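Local coordinates for glutathione transferase gst1-6 (Anopheles dirus, PDB 1V2A), which probably conjugates glutathione to electrophilic compounds, releasing a halide anion from halogenated substrates, as a homodimeric Delta-class detoxification enzyme, at residues Thr102-Ile107 and Leu158-Ala163. Residues are numbered along the deposited sequence; the frame is centred on the assembly and turned at random.
Sequences TLYKRI and LGTVTA
Thr160 pushes its methyl between Leu103, Tyr104 and Ile107, and van der Waals packing around that one group makes up most of the contact. Its CG2 lies 3.5 Å from Tyr104 CD1, meeting the phenol ring at the edge and close to its plane, and 3.7 Å from Leu103 CG; Ile107 CG1 is more distant, at 4.5 Å. The methyl reaches this position because it stands anti to the backbone N (OG1 chi1 -62°), which leaves OG1 beside that nitrogen. Further along the same ring edge, Tyr104 CE1 packs on Ala163 CB at 4.2 Å, while Leu103 CD2 touches Val161 CG2 at 4.3 Å. The axes of segments 102-107 and 158-162 come within 9.7 Å of each other at closest approach, their N-to-C directions 30° apart, inside the all-helical C-terminal domain of the glutathione transferase fold. Here helix 86-115 meets helix 152-162, and Leu132 and Leu135 of helix 122-141 cover Leu103. Tyr104 and Ala163 also touch Pro10, in a loop of the thioredoxin-like N-terminal domain, and the tyrosine side chain comes within about 5 Å of the bound glutathione sulfonic acid. The polar side of the contact belongs to Thr160 OG1, which is buried against Tyr104 CB (3.7 Å) yet hydrogen-bonded to both Asp99 OD1 and Cys156 O, one bond to each helix, fixing the rotation that presents the methyl to Leu103 and Tyr104.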
# COMPACT_ATOMS: atom_id res chain seq x y z
N THR B 102 0.72 2.23 -7.08
CA THR B 102 0.53 2.69 -8.45
C THR B 102 1.68 3.52 -8.97
O THR B 102 2.43 3.07 -9.84
CB THR B 102 -0.77 3.50 -8.60
OG1 THR B 102 -1.89 2.68 -8.24
CG2 THR B 102 -0.93 3.99 -10.04
N LEU B 103 1.83 4.73 -8.43
CA LEU B 103 2.87 5.65 -8.87
C LEU B 103 4.29 5.26 -8.54
O LEU B 103 5.12 5.15 -9.43
CB LEU B 103 2.59 7.05 -8.33
CG LEU B 103 3.49 8.20 -8.80
CD1 LEU B 103 3.76 8.11 -10.29
CD2 LEU B 103 2.82 9.52 -8.47
N TYR B 104 4.59 5.04 -7.26
CA TYR B 104 5.95 4.69 -6.89
C TYR B 104 6.36 3.31 -7.39
O TYR B 104 7.53 3.05 -7.68
CB TYR B 104 6.14 4.78 -5.37
CG TYR B 104 7.60 4.73 -4.98
CD1 TYR B 104 8.50 5.70 -5.44
CD2 TYR B 104 8.11 3.68 -4.22
CE1 TYR B 104 9.87 5.62 -5.18
CE2 TYR B 104 9.48 3.58 -3.94
CZ TYR B 104 10.35 4.56 -4.42
OH TYR B 104 11.69 4.47 -4.16
N LYS B 105 5.38 2.41 -7.50
CA LYS B 105 5.63 1.05 -7.96
C LYS B 105 6.13 1.07 -9.40
O LYS B 105 7.05 0.33 -9.76
CB LYS B 105 4.34 0.22 -7.89
CG LYS B 105 4.35 -1.08 -8.70
CD LYS B 105 5.19 -2.21 -8.08
CE LYS B 105 6.69 -1.92 -8.16
NZ LYS B 105 7.55 -3.00 -7.59
N ARG B 106 5.50 1.90 -10.21
CA ARG B 106 5.86 2.01 -11.61
C ARG B 106 7.14 2.83 -11.82
O ARG B 106 7.80 2.70 -12.84
CB ARG B 106 4.69 2.60 -12.40
CG ARG B 106 3.48 1.66 -12.41
CD ARG B 106 2.26 2.30 -13.04
NE ARG B 106 1.06 1.49 -12.85
CZ ARG B 106 -0.15 1.82 -13.31
NH1 ARG B 106 -0.32 2.94 -13.99
NH2 ARG B 106 -1.19 1.02 -13.07
N ILE B 107 7.49 3.67 -10.84
CA ILE B 107 8.70 4.48 -10.95
C ILE B 107 9.91 3.61 -10.63
O ILE B 107 10.82 3.48 -11.42
CB ILE B 107 8.73 5.66 -9.94
CG1 ILE B 107 7.57 6.61 -10.18
CG2 ILE B 107 10.06 6.38 -10.04
CD1 ILE B 107 7.35 6.94 -11.64
N LEU B 158 5.36 13.47 -2.53
CA LEU B 158 6.44 14.40 -2.84
C LEU B 158 7.74 13.59 -2.90
O LEU B 158 8.62 13.88 -3.70
CB LEU B 158 6.54 15.48 -1.77
CG LEU B 158 7.85 16.27 -1.75
CD1 LEU B 158 8.03 16.99 -3.09
CD2 LEU B 158 7.83 17.26 -0.59
N GLY B 159 7.85 12.58 -2.05
CA GLY B 159 9.05 11.77 -2.06
C GLY B 159 9.09 10.99 -3.36
O GLY B 159 10.11 10.93 -4.05
N THR B 160 7.95 10.40 -3.70
CA THR B 160 7.81 9.60 -4.90
C THR B 160 8.07 10.35 -6.19
O THR B 160 8.74 9.84 -7.08
CB THR B 160 6.40 9.01 -4.96
OG1 THR B 160 6.21 8.16 -3.83
CG2 THR B 160 6.19 8.23 -6.25
N VAL B 161 7.54 11.57 -6.31
CA VAL B 161 7.72 12.33 -7.53
C VAL B 161 9.14 12.86 -7.76
O VAL B 161 9.61 12.83 -8.89
CB VAL B 161 6.72 13.50 -7.61
CG1 VAL B 161 6.91 14.27 -8.91
CG2 VAL B 161 5.30 12.96 -7.52
N THR B 162 9.81 13.33 -6.72
CA THR B 162 11.16 13.84 -6.90
C THR B 162 12.13 12.70 -7.20
O THR B 162 13.27 12.93 -7.61
CB THR B 162 11.69 14.62 -5.66
OG1 THR B 162 12.32 13.71 -4.75
CG2 THR B 162 10.56 15.34 -4.95
N ALA B 163 11.67 11.47 -6.99
CA ALA B 163 12.49 10.29 -7.26
C ALA B 163 12.61 10.11 -8.76
O ALA B 163 13.48 9.38 -9.24
CB ALA B 163 11.87 9.05 -6.62